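Local coordinates for esterase A (Caulobacter crescentus, PDB 5GKV), which is a penicillin-binding protein homologue of the beta-lactamase family, named an esterase, that probably hydrolyses its substrates by way of a nucleophilic serine, at residues I90-D95 and R195-E200; Q103-A106 and E111-Q114; A152-M157 and G175-E180; A254-V259 and N265-A270; L312-S317 and N328-P333. One frame throughout, in Å; residues are numbered along the deposited sequence.

Contact 1 (I90-D95 and R195-E200)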
# COMPACT_ATOMS: atom_id res chain seq x y z
N ILE A 90 -9.32 -7.36 -3.26
CA ILE A 90 -10.29 -8.08 -2.44
C ILE A 90 -11.65 -7.40 -2.53
O ILE A 90 -12.68 -8.08 -2.69
CB ILE A 90 -9.81 -8.18 -0.97
CG1 ILE A 90 -8.60 -9.12 -0.84
CG2 ILE A 90 -10.95 -8.65 -0.08
CD1 ILE A 90 -8.90 -10.59 -1.15
N ALA A 91 -11.68 -6.07 -2.41
CA ALA A 91 -12.95 -5.33 -2.47
C ALA A 91 -13.73 -5.66 -3.73
O ALA A 91 -14.97 -5.73 -3.71
CB ALA A 91 -12.69 -3.82 -2.40
N ARG A 92 -13.03 -5.85 -4.85
CA ARG A 92 -13.68 -6.24 -6.10
C ARG A 92 -14.33 -7.63 -6.00
O ARG A 92 -15.47 -7.82 -6.44
CB ARG A 92 -12.68 -6.19 -7.25
CG ARG A 92 -12.35 -4.75 -7.71
CD ARG A 92 -11.36 -4.75 -8.87
NE ARG A 92 -11.96 -5.00 -10.19
CZ ARG A 92 -11.60 -5.97 -11.02
NH1 ARG A 92 -10.63 -6.81 -10.69
NH2 ARG A 92 -12.20 -6.11 -12.19
N LEU A 93 -13.61 -8.62 -5.44
CA LEU A 93 -14.20 -9.94 -5.26
C LEU A 93 -15.47 -9.88 -4.43
O LEU A 93 -16.45 -10.58 -4.73
CB LEU A 93 -13.24 -10.91 -4.59
CG LEU A 93 -12.01 -11.37 -5.35
CD1 LEU A 93 -11.25 -12.38 -4.47
CD2 LEU A 93 -12.44 -12.01 -6.66
N VAL A 94 -15.45 -9.10 -3.34
CA VAL A 94 -16.64 -8.99 -2.51
C VAL A 94 -17.76 -8.32 -3.28
O VAL A 94 -18.91 -8.80 -3.31
CB VAL A 94 -16.31 -8.24 -1.20
CG1 VAL A 94 -17.56 -7.99 -0.40
CG2 VAL A 94 -15.33 -9.06 -0.37
N ASP A 95 -17.45 -7.20 -3.94
CA ASP A 95 -18.45 -6.48 -4.72
C ASP A 95 -19.08 -7.35 -5.79
O ASP A 95 -20.27 -7.21 -6.09
CB ASP A 95 -17.82 -5.24 -5.37
CG ASP A 95 -18.85 -4.34 -6.07
OD1 ASP A 95 -19.91 -4.04 -5.48
OD2 ASP A 95 -18.57 -3.92 -7.22
N ARG A 195 -2.86 -7.36 -13.39
CA ARG A 195 -2.35 -7.05 -14.72
C ARG A 195 -3.41 -7.31 -15.80
O ARG A 195 -3.62 -6.47 -16.68
CB ARG A 195 -1.09 -7.88 -14.98
CG ARG A 195 -0.54 -7.81 -16.41
CD ARG A 195 0.60 -8.80 -16.63
NE ARG A 195 0.23 -10.19 -16.35
CZ ARG A 195 -0.31 -11.03 -17.24
NH1 ARG A 195 -0.55 -10.60 -18.47
NH2 ARG A 195 -0.60 -12.28 -16.90
N GLU A 196 -4.11 -8.44 -15.71
CA GLU A 196 -5.06 -8.82 -16.76
C GLU A 196 -6.31 -7.95 -16.74
O GLU A 196 -6.81 -7.55 -17.79
CB GLU A 196 -5.46 -10.29 -16.62
CG GLU A 196 -4.38 -11.26 -17.01
CD GLU A 196 -4.81 -12.71 -16.87
OE1 GLU A 196 -5.89 -12.96 -16.27
OE2 GLU A 196 -4.08 -13.60 -17.34
N ASP A 197 -6.84 -7.67 -15.55
CA ASP A 197 -8.14 -7.03 -15.44
C ASP A 197 -8.06 -5.51 -15.35
O ASP A 197 -9.06 -4.83 -15.64
CB ASP A 197 -8.90 -7.54 -14.20
CG ASP A 197 -9.32 -9.01 -14.32
OD1 ASP A 197 -9.10 -9.64 -15.38
OD2 ASP A 197 -9.85 -9.54 -13.33
N ILE A 198 -6.92 -4.95 -14.96
CA ILE A 198 -6.86 -3.52 -14.66
C ILE A 198 -5.72 -2.83 -15.39
O ILE A 198 -5.95 -1.90 -16.17
CB ILE A 198 -6.75 -3.29 -13.14
CG1 ILE A 198 -7.99 -3.86 -12.42
CG2 ILE A 198 -6.56 -1.81 -12.84
CD1 ILE A 198 -7.98 -3.68 -10.89
N CYS A 199 -4.48 -3.29 -15.16
CA CYS A 199 -3.33 -2.51 -15.62
C CYS A 199 -3.11 -2.63 -17.12
O CYS A 199 -2.85 -1.62 -17.79
CB CYS A 199 -2.08 -2.92 -14.85
SG CYS A 199 -2.30 -2.44 -13.10
N GLU A 200 -3.21 -3.83 -17.69
CA GLU A 200 -3.11 -3.93 -19.14
C GLU A 200 -4.24 -3.20 -19.85
O GLU A 200 -3.95 -2.36 -20.72
CB GLU A 200 -3.00 -5.40 -19.57
CG GLU A 200 -1.57 -5.94 -19.50
CD GLU A 200 -1.46 -7.45 -19.71
OE1 GLU A 200 -2.50 -8.11 -19.96
OE2 GLU A 200 -0.33 -7.98 -19.62

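Contact 2 (Q103-A106 and E111-Q114)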
# COMPACT_ATOMS: atom_id res chain seq x y z
N GLN A 103 -17.45 -13.29 5.86
CA GLN A 103 -17.23 -14.71 5.64
C GLN A 103 -15.97 -15.16 6.37
O GLN A 103 -14.95 -14.46 6.37
CB GLN A 103 -17.11 -14.97 4.14
CG GLN A 103 -16.92 -16.39 3.70
CD GLN A 103 -16.99 -16.50 2.20
OE1 GLN A 103 -17.14 -15.48 1.50
NE2 GLN A 103 -16.89 -17.72 1.68
N ALA A 104 -16.04 -16.33 7.00
CA ALA A 104 -14.86 -16.91 7.65
C ALA A 104 -13.78 -17.22 6.63
O ALA A 104 -14.04 -17.83 5.58
CB ALA A 104 -15.25 -18.19 8.41
N VAL A 105 -12.55 -16.79 6.93
CA VAL A 105 -11.41 -17.14 6.09
C VAL A 105 -11.37 -18.64 5.86
O VAL A 105 -11.13 -19.11 4.74
CB VAL A 105 -10.10 -16.63 6.71
CG1 VAL A 105 -8.90 -17.10 5.88
CG2 VAL A 105 -10.10 -15.10 6.79
N ALA A 106 -11.64 -19.41 6.91
CA ALA A 106 -11.58 -20.86 6.80
C ALA A 106 -12.55 -21.40 5.76
O ALA A 106 -12.33 -22.50 5.23
CB ALA A 106 -11.86 -21.49 8.18
N GLU A 111 -7.50 -24.90 5.66
CA GLU A 111 -6.35 -25.07 6.53
C GLU A 111 -6.19 -23.92 7.53
O GLU A 111 -5.55 -24.11 8.57
CB GLU A 111 -5.09 -25.22 5.68
CG GLU A 111 -5.11 -26.45 4.77
CD GLU A 111 -5.72 -26.20 3.39
OE1 GLU A 111 -6.55 -25.27 3.23
OE2 GLU A 111 -5.36 -26.94 2.46
N PHE A 112 -6.76 -22.75 7.23
CA PHE A 112 -6.65 -21.61 8.13
C PHE A 112 -7.34 -21.84 9.47
O PHE A 112 -7.07 -21.11 10.42
CB PHE A 112 -7.26 -20.37 7.47
CG PHE A 112 -6.83 -19.07 8.11
CD1 PHE A 112 -5.57 -18.55 7.86
CD2 PHE A 112 -7.69 -18.36 8.93
CE1 PHE A 112 -5.16 -17.35 8.42
CE2 PHE A 112 -7.29 -17.15 9.51
CZ PHE A 112 -6.02 -16.65 9.25
N ALA A 113 -8.25 -22.82 9.56
CA ALA A 113 -9.01 -23.00 10.79
C ALA A 113 -8.14 -23.43 11.97
O ALA A 113 -8.62 -23.38 13.11
CB ALA A 113 -10.13 -24.02 10.58
N GLN A 114 -6.89 -23.82 11.75
CA GLN A 114 -6.05 -24.34 12.82
C GLN A 114 -5.84 -23.31 13.93
O GLN A 114 -5.97 -22.09 13.73
CB GLN A 114 -4.70 -24.79 12.29
CG GLN A 114 -4.75 -25.84 11.22
CD GLN A 114 -3.39 -26.08 10.63
OE1 GLN A 114 -2.52 -26.67 11.27
NE2 GLN A 114 -3.17 -25.58 9.42

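Contact 3 (A152-M157 and G175-E180)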
# COMPACT_ATOMS: atom_id res chain seq x y z
N ALA A 152 1.21 -21.81 4.72
CA ALA A 152 1.03 -22.94 5.61
C ALA A 152 1.39 -22.57 7.05
O ALA A 152 0.68 -22.94 7.99
CB ALA A 152 1.87 -24.13 5.13
N LYS A 153 2.46 -21.80 7.22
CA LYS A 153 2.87 -21.40 8.57
C LYS A 153 1.84 -20.46 9.19
O LYS A 153 1.54 -20.57 10.39
CB LYS A 153 4.25 -20.76 8.53
CG LYS A 153 4.88 -20.59 9.92
CD LYS A 153 6.32 -20.12 9.82
CE LYS A 153 6.88 -19.78 11.19
NZ LYS A 153 6.83 -20.92 12.12
N LEU A 154 1.29 -19.53 8.40
CA LEU A 154 0.22 -18.67 8.90
C LEU A 154 -1.02 -19.48 9.25
O LEU A 154 -1.64 -19.27 10.31
CB LEU A 154 -0.11 -17.59 7.85
CG LEU A 154 0.91 -16.47 7.66
CD1 LEU A 154 0.64 -15.61 6.39
CD2 LEU A 154 0.97 -15.56 8.89
N ALA A 155 -1.41 -20.40 8.37
CA ALA A 155 -2.60 -21.21 8.63
C ALA A 155 -2.48 -21.97 9.94
O ALA A 155 -3.48 -22.17 10.64
CB ALA A 155 -2.85 -22.18 7.47
N ALA A 156 -1.27 -22.38 10.30
CA ALA A 156 -1.05 -23.15 11.52
C ALA A 156 -0.82 -22.28 12.75
O ALA A 156 -0.83 -22.81 13.86
CB ALA A 156 0.14 -24.09 11.33
N MET A 157 -0.64 -20.98 12.58
CA MET A 157 -0.19 -20.14 13.69
C MET A 157 -1.32 -19.76 14.63
O MET A 157 -2.45 -19.47 14.21
CB MET A 157 0.49 -18.89 13.14
CG MET A 157 0.85 -17.87 14.21
SD MET A 157 1.74 -16.48 13.51
CE MET A 157 1.62 -15.33 14.90
N GLY A 175 0.14 -9.60 3.19
CA GLY A 175 0.11 -9.86 1.76
C GLY A 175 -0.17 -11.30 1.44
O GLY A 175 -0.79 -11.61 0.41
N TYR A 176 0.26 -12.21 2.31
CA TYR A 176 -0.02 -13.63 2.13
C TYR A 176 -1.45 -13.96 2.56
O TYR A 176 -2.11 -14.78 1.91
CB TYR A 176 1.00 -14.46 2.90
CG TYR A 176 2.42 -14.21 2.43
CD1 TYR A 176 3.16 -13.13 2.92
CD2 TYR A 176 3.02 -15.04 1.47
CE1 TYR A 176 4.46 -12.89 2.48
CE2 TYR A 176 4.32 -14.82 1.03
CZ TYR A 176 5.03 -13.74 1.54
OH TYR A 176 6.32 -13.49 1.11
N LEU A 177 -1.95 -13.31 3.61
CA LEU A 177 -3.34 -13.50 4.00
C LEU A 177 -4.28 -13.04 2.88
O LEU A 177 -5.13 -13.80 2.41
CB LEU A 177 -3.65 -12.74 5.29
CG LEU A 177 -2.91 -13.19 6.56
CD1 LEU A 177 -3.41 -12.38 7.77
CD2 LEU A 177 -3.09 -14.68 6.77
N ALA A 178 -4.14 -11.77 2.46
CA ALA A 178 -4.95 -11.24 1.37
C ALA A 178 -4.72 -12.02 0.08
O ALA A 178 -5.68 -12.34 -0.64
CB ALA A 178 -4.64 -9.76 1.15
N GLY A 179 -3.46 -12.33 -0.23
CA GLY A 179 -3.15 -12.95 -1.51
C GLY A 179 -3.72 -14.35 -1.62
O GLY A 179 -4.18 -14.77 -2.68
N GLU A 180 -3.71 -15.10 -0.51
CA GLU A 180 -4.14 -16.49 -0.57
C GLU A 180 -5.66 -16.59 -0.59
O GLU A 180 -6.22 -17.43 -1.28
CB GLU A 180 -3.52 -17.28 0.59
CG GLU A 180 -3.87 -18.76 0.64
CD GLU A 180 -3.31 -19.56 -0.52
OE1 GLU A 180 -2.61 -18.99 -1.39
OE2 GLU A 180 -3.59 -20.78 -0.57

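Contact 4 (A254-V259 and N265-A270)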
# COMPACT_ATOMS: atom_id res chain seq x y z
N ALA A 254 16.64 -9.12 -7.75
CA ALA A 254 15.85 -9.54 -8.91
C ALA A 254 14.74 -10.51 -8.51
O ALA A 254 13.60 -10.38 -8.98
CB ALA A 254 16.76 -10.17 -9.97
N GLU A 255 15.03 -11.49 -7.65
CA GLU A 255 13.96 -12.40 -7.25
C GLU A 255 12.93 -11.68 -6.38
O GLU A 255 11.73 -11.93 -6.50
CB GLU A 255 14.52 -13.63 -6.53
CG GLU A 255 13.62 -14.87 -6.72
CD GLU A 255 13.88 -15.99 -5.71
OE1 GLU A 255 13.01 -16.88 -5.55
OE2 GLU A 255 14.97 -15.97 -5.09
N TRP A 256 13.37 -10.75 -5.52
CA TRP A 256 12.42 -10.00 -4.71
C TRP A 256 11.48 -9.18 -5.59
O TRP A 256 10.30 -9.03 -5.26
CB TRP A 256 13.16 -9.09 -3.72
CG TRP A 256 12.24 -8.35 -2.79
CD1 TRP A 256 11.75 -8.80 -1.59
CD2 TRP A 256 11.70 -7.04 -2.98
NE1 TRP A 256 10.94 -7.84 -1.02
CE2 TRP A 256 10.89 -6.75 -1.85
CE3 TRP A 256 11.82 -6.07 -3.99
CZ2 TRP A 256 10.21 -5.54 -1.71
CZ3 TRP A 256 11.14 -4.88 -3.85
CH2 TRP A 256 10.35 -4.62 -2.72
N ARG A 257 11.98 -8.68 -6.73
CA ARG A 257 11.11 -8.00 -7.68
C ARG A 257 10.18 -8.98 -8.39
O ARG A 257 9.00 -8.68 -8.61
CB ARG A 257 11.95 -7.24 -8.70
CG ARG A 257 12.75 -6.12 -8.05
CD ARG A 257 13.66 -5.44 -9.05
NE ARG A 257 14.54 -4.50 -8.36
CZ ARG A 257 15.59 -3.90 -8.91
NH1 ARG A 257 15.91 -4.13 -10.18
NH2 ARG A 257 16.33 -3.07 -8.19
N ARG A 258 10.70 -10.16 -8.76
CA ARG A 258 9.97 -11.08 -9.64
C ARG A 258 8.76 -11.70 -8.95
O ARG A 258 7.70 -11.88 -9.58
CB ARG A 258 10.90 -12.19 -10.14
CG ARG A 258 11.83 -11.82 -11.30
CD ARG A 258 12.53 -13.08 -11.88
NE ARG A 258 13.62 -13.57 -11.03
CZ ARG A 258 14.89 -13.17 -11.11
NH1 ARG A 258 15.24 -12.27 -12.02
NH2 ARG A 258 15.80 -13.66 -10.28
N VAL A 259 8.89 -12.07 -7.68
CA VAL A 259 7.82 -12.77 -6.98
C VAL A 259 6.70 -11.79 -6.64
O VAL A 259 6.81 -10.59 -6.92
CB VAL A 259 8.34 -13.48 -5.71
CG1 VAL A 259 9.33 -14.58 -6.08
CG2 VAL A 259 8.98 -12.47 -4.73
N ASN A 265 5.89 -5.53 -2.31
CA ASN A 265 6.80 -5.48 -3.45
C ASN A 265 6.12 -5.03 -4.74
O ASN A 265 6.63 -5.32 -5.84
CB ASN A 265 7.52 -6.82 -3.66
CG ASN A 265 6.70 -7.82 -4.44
OD1 ASN A 265 5.46 -7.84 -4.36
ND2 ASN A 265 7.38 -8.67 -5.21
N GLY A 266 5.01 -4.32 -4.66
CA GLY A 266 4.52 -3.63 -5.83
C GLY A 266 5.53 -2.61 -6.34
O GLY A 266 6.33 -2.05 -5.59
N HIS A 267 5.48 -2.36 -7.65
CA HIS A 267 6.27 -1.34 -8.32
C HIS A 267 5.36 -0.49 -9.20
O HIS A 267 4.54 -1.04 -9.95
CB HIS A 267 7.37 -1.96 -9.18
CG HIS A 267 8.50 -2.55 -8.38
ND1 HIS A 267 8.39 -3.76 -7.74
CD2 HIS A 267 9.74 -2.08 -8.11
CE1 HIS A 267 9.53 -4.02 -7.11
NE2 HIS A 267 10.36 -3.02 -7.32
N ALA A 268 5.52 0.83 -9.14
CA ALA A 268 4.61 1.69 -9.89
C ALA A 268 5.22 3.07 -10.06
O ALA A 268 6.22 3.42 -9.43
CB ALA A 268 3.25 1.83 -9.19
N THR A 269 4.57 3.87 -10.90
CA THR A 269 4.78 5.32 -10.94
C THR A 269 3.68 6.01 -10.15
O THR A 269 2.62 5.43 -9.88
CB THR A 269 4.76 5.85 -12.37
OG1 THR A 269 3.44 5.72 -12.90
CG2 THR A 269 5.78 5.13 -13.26
N ALA A 270 3.95 7.26 -9.78
CA ALA A 270 2.95 8.01 -9.02
C ALA A 270 1.65 8.20 -9.80
O ALA A 270 0.57 7.95 -9.23
CB ALA A 270 3.56 9.34 -8.57
O HOH W 1 6.81 -6.54 -7.91
O HOH W 2 13.09 -2.92 -6.27

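Contact 5 (L312-S317 and N328-P333)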
# COMPACT_ATOMS: atom_id res chain seq x y z
N LEU A 312 2.15 -0.41 14.78
CA LEU A 312 2.45 0.95 14.34
C LEU A 312 2.15 1.92 15.47
O LEU A 312 1.09 1.83 16.10
CB LEU A 312 1.66 1.32 13.09
CG LEU A 312 1.96 0.45 11.86
CD1 LEU A 312 1.05 0.81 10.68
CD2 LEU A 312 3.41 0.56 11.44
N PRO A 313 3.06 2.82 15.79
CA PRO A 313 2.90 3.69 16.97
C PRO A 313 1.98 4.88 16.71
O PRO A 313 2.39 6.05 16.79
CB PRO A 313 4.34 4.11 17.27
CG PRO A 313 5.03 4.10 15.94
CD PRO A 313 4.40 2.94 15.17
N TYR A 314 0.71 4.58 16.41
CA TYR A 314 -0.28 5.57 16.02
C TYR A 314 -1.66 5.09 16.40
O TYR A 314 -1.92 3.88 16.46
CB TYR A 314 -0.29 5.85 14.50
CG TYR A 314 1.02 6.32 13.90
CD1 TYR A 314 1.26 7.67 13.67
CD2 TYR A 314 1.98 5.41 13.51
CE1 TYR A 314 2.45 8.10 13.10
CE2 TYR A 314 3.17 5.82 12.94
CZ TYR A 314 3.40 7.17 12.73
OH TYR A 314 4.59 7.56 12.16
N GLU A 315 -2.57 6.04 16.60
CA GLU A 315 -3.99 5.75 16.53
C GLU A 315 -4.39 5.61 15.06
O GLU A 315 -4.17 6.54 14.27
CB GLU A 315 -4.81 6.85 17.21
CG GLU A 315 -6.20 6.37 17.62
CD GLU A 315 -7.24 7.48 17.77
OE1 GLU A 315 -6.89 8.61 18.19
OE2 GLU A 315 -8.42 7.21 17.45
N ILE A 316 -4.94 4.46 14.69
CA ILE A 316 -5.30 4.16 13.31
C ILE A 316 -6.77 3.74 13.25
O ILE A 316 -7.25 2.98 14.10
CB ILE A 316 -4.40 3.06 12.69
CG1 ILE A 316 -2.94 3.52 12.72
CG2 ILE A 316 -4.86 2.70 11.25
CD1 ILE A 316 -1.94 2.43 12.28
N SER A 317 -7.47 4.26 12.24
CA SER A 317 -8.79 3.80 11.86
C SER A 317 -8.61 2.92 10.62
O SER A 317 -8.17 3.41 9.57
CB SER A 317 -9.71 4.98 11.57
OG SER A 317 -10.97 4.59 11.02
N ASN A 328 -5.26 11.10 11.84
CA ASN A 328 -3.97 11.73 11.64
C ASN A 328 -3.93 12.69 10.46
O ASN A 328 -3.09 13.60 10.45
CB ASN A 328 -2.89 10.65 11.48
CG ASN A 328 -2.88 9.66 12.64
OD1 ASN A 328 -2.53 10.03 13.76
ND2 ASN A 328 -3.27 8.41 12.37
N PHE A 329 -4.83 12.51 9.49
CA PHE A 329 -4.99 13.43 8.36
C PHE A 329 -3.71 13.57 7.54
O PHE A 329 -3.40 14.64 7.00
CB PHE A 329 -5.50 14.80 8.85
CG PHE A 329 -6.87 14.72 9.44
CD1 PHE A 329 -7.99 14.77 8.63
CD2 PHE A 329 -7.04 14.52 10.81
CE1 PHE A 329 -9.27 14.66 9.17
CE2 PHE A 329 -8.32 14.40 11.36
CZ PHE A 329 -9.43 14.47 10.54
N TYR A 330 -2.98 12.47 7.40
CA TYR A 330 -1.82 12.48 6.52
C TYR A 330 -2.19 12.47 5.05
O TYR A 330 -1.31 12.70 4.22
CB TYR A 330 -0.92 11.29 6.83
CG TYR A 330 -0.33 11.34 8.22
CD1 TYR A 330 0.13 12.54 8.78
CD2 TYR A 330 -0.22 10.18 8.98
CE1 TYR A 330 0.69 12.57 10.05
CE2 TYR A 330 0.33 10.20 10.25
CZ TYR A 330 0.78 11.39 10.78
OH TYR A 330 1.33 11.38 12.04
N TYR A 331 -3.46 12.22 4.70
CA TYR A 331 -3.92 12.26 3.31
C TYR A 331 -4.79 13.49 3.04
O TYR A 331 -5.63 13.47 2.14
CB TYR A 331 -4.68 10.99 2.92
CG TYR A 331 -3.95 9.70 3.19
CD1 TYR A 331 -2.56 9.59 3.01
CD2 TYR A 331 -4.64 8.58 3.63
CE1 TYR A 331 -1.90 8.41 3.27
CE2 TYR A 331 -3.99 7.39 3.90
CZ TYR A 331 -2.63 7.30 3.71
OH TYR A 331 -2.01 6.11 3.98
N GLY A 332 -4.58 14.57 3.78
CA GLY A 332 -5.35 15.77 3.56
C GLY A 332 -6.46 15.93 4.59
O GLY A 332 -6.52 15.20 5.58
N PRO A 333 -7.37 16.87 4.34
CA PRO A 333 -8.35 17.26 5.37
C PRO A 333 -9.59 16.38 5.49
O PRO A 333 -10.35 16.56 6.46
CB PRO A 333 -8.76 18.67 4.92
CG PRO A 333 -8.69 18.56 3.40
CD PRO A 333 -7.47 17.70 3.13
O HOH W 3 -1.99 8.78 16.11

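Contact 1 (I90-D95 and R195-E200)
Arg92 sets out with CG beside its own backbone N and anti to the carbonyl carbon, then runs straight through chi2 and bends at chi3 (81°), which swings the guanidinium toward helix 190-202. Asp197 likewise holds CG beside its backbone N (chi1 -68°) and points its carboxylate back toward the arginine. The two charged ends meet as a long salt bridge, 3.9 Å from Arg92 NH1 to Asp197 OD2. The oxygen sits at the guanidinium edge, near its plane, yet the carboxylate is turned 73° from that plane and no hydrogen bond forms, so the attraction is probably mostly electrostatic. Each group has a stronger partner: Arg92 NE bonds to the carbonyl of Leu291, and Asp197 OD2 pairs with Arg188. Arg188, which also pairs with Glu196, probably helps to hold the Asp197 carboxylate.

Ile198 supplies the apolar half. Its CD1 lies 4.1 Å from Arg92 CD and extends over one face of the guanidinium, the two chains sliding past each other in opposite directions. The backbones stay well apart, with 10.9 Å between Arg92 CA and Asp197 CA. The contact is therefore a reach between side chains, with 125 Å² buried over both sides. Within 195-200, Arg195 NH1 donates to Glu200 OE2 at 2.9 Å, separately from the contact. Helix 82-95 and helix 190-202 are thus joined here mainly through Arg92, which reaches across to Asp197 and Ile198, within the helical part of a serine beta-lactamase and penicillin-binding-protein type fold.

Contact 2 (Q103-A106 and E111-Q114)
Val105 presses CG1 onto one face of the Phe112 ring, and this is the tight part of the contact. The methyl stands 3.8 Å from the ring centroid and 24° off the normal, a CH-pi contact displaced toward the rim, where CG1 comes within 3.5 Å of Phe112 CD2. Phe112 turns its CG anti to the backbone N (chi1 -162°), which presents one ring face to Val105 CG1. Around this pair the protein closes in: Val105 also touches Ile181, and Phe112 touches Leu177, Val120 and Leu132, with Lys117 in a cation-pi contact and Trp109 against the ring.

The other side is looser: Ala106 and Ala113 are both partly exposed, and their side chains meet through a single pair of methyls, CB to CB at 3.9 Å. Beyond them Glu111 and Gln114 are exposed. The Gln114 amide folds back on its own segment, NE2 donating to Glu111 O at 2.9 Å, while Glu111 OE1 pairs with Arg184. No hydrogen bond crosses between 103-106 and 111-114. Dispersion and the CH-pi contact therefore join the start of helix 105-108 to the following 3-10 turn, so no polar bond sets the register of the two segments.

Contact 3 (A152-M157 and G175-E180)
Leu154 and Leu177 bring together two helices of the helical region of this beta-lactamase-family fold, helix 147-156 and helix 173-186, and Leu154 is the residue most buried by the pairing. It gives up 62 Å² to the other segment, about twice the share of Leu177 (29 Å²) and three times that of Tyr176 (20 Å²). All three are buried in the protein.

Leu154 has CG anti to its carbonyl carbon (chi1 -72°) with a nearly extended chi2, which directs CD1 at the opposite helix. That one methyl does the touching. Leu177 answers with CD2, although its CB does not point straight at the partner helix; the far branch makes up the difference. Tyr176 behaves the other way: its CB faces helix 147-156, but the ring leads off to the side, so the contact is with the methylene and not with the aromatic face. The Leu154 and Tyr176 side chains cross at about a right angle, whereas those of Leu154 and Leu177 meet at a slant. The ring of Tyr176 is occupied otherwise, meeting Trp144 and Trp147, and its hydroxyl bonds to the carbonyl of Trp144.

No hydrogen bond or ion pair passes between the segments. With the nearest CA atoms, those of Leu154 and Leu177, 8.0 Å apart, the contact is made by side chains alone. Phe135 from a nearby loop also packs on Leu154. At the centre of the contact, Leu154 CD1 stands 3.7 Å from Tyr176 CB and 3.9 Å from Leu177 CD2.

Contact 4 (A254-V259 and N265-A270)
Asn265 and Trp256 join the end of helix 253-258 to strand 266-268 and the residue before it; this is the middle strand of a small three-stranded antiparallel sheet, distinct from the larger sheet of this beta-lactamase-family fold. The hydrogen bonds come from the Asn265 amide. Its ND2 serves one carbonyl in the last turn of the helix, Trp256 O at 2.9 Å and nearly along the C=O axis, and one just past it, Val259 O, a notably short approach of 2.6 Å from above the carbonyl plane. Both acceptors lie close to the amide plane, and OD1 accepts from the backbone N of Ile261. Three bonds thus grip the buried amide, which probably fixes its rotation, and they close the short loop between the segments. Its CG sits between the backbone N and the carbonyl carbon (chi1 83°), the crowded position, which turns the amide toward the helix end.

Ring contacts form the second group. Asn265 CB lies over one face of the Trp256 six-membered ring, 3.7 Å from its centroid in a CH-pi contact, while the amide plane stands steeply to the indole. On another part of the ring, Trp256 CZ3 approaches His267 CE1 at 3.7 Å; the rings meet rim to rim with planes at 74°, neither over the other's face. Arg257 CG comes within 4.0 Å of His267 CE1.

Water provides the third kind of link. One molecule, at the imidazole edge and in its plane, bridges helix and strand: it accepts from Arg257 NE at 3.0 Å and lies 2.9 Å from His267 NE2.

Contact 5 (L312-S317 and N328-P333)
A small surface contact, part polar and part aromatic, joins the entry of strand 315-318 to the loop between strands 323-324 and 338-341. The polar part belongs to Asn328, whose amide bonds directly to Glu315 O and, through a water, to Glu315 N. ND2 donates to Glu315 O at 2.8 Å, with an N-H...O angle of 153°. Asn328 OD1 accepts from the water at 2.7 Å, and the same water accepts from Glu315 N at 2.8 Å. The carboxylate of Glu315 is engaged with Arg306.

The aromatic part pairs Tyr314 with Tyr330. Tyr330 OH comes to the edge of the Tyr314 ring, 3.6 Å from Tyr314 CE1, and CE1 in turn lies at the edge of the Tyr330 ring, so the two meet by their edges. Tyr330 instead receives Asn328 CB over one face, packing the loop on itself. Val376 of helix 373-384 touches Tyr330. Within the loop, a type I turn runs from Phe329 to Gly332.

The polar part depends on backbone groups of Glu315, not on its carboxylate, and probably helps to hold the loop. Because OD1 takes the water and ND2 the carbonyl, both ends of the Asn328 amide are used and its orientation is set.

Overall arrangement
Along the chain, contact 1 opens first and closes after contacts 2 and 3, which are nested inside it; contacts 4 and 5 follow in series. Contacts 2 and 3 have centres about 10 Å apart and touch, Phe112 CE1 lying 3.8 Å from Leu177 CD2. Helix 173-186 also reaches contact 1, with Ile90 CD1 3.7 Å from Ala178 O, so the first three are linked by touching neighbours around helix 173-186. Contact 4 belongs to the three-stranded sheet, about 20 Å between centres from contact 3. Contact 5 lies on the opposite side of the chain centre from contacts 1 and 4, about 26 Å between centres from each. Together they span the helical and sheet parts of one beta-lactamase-family fold.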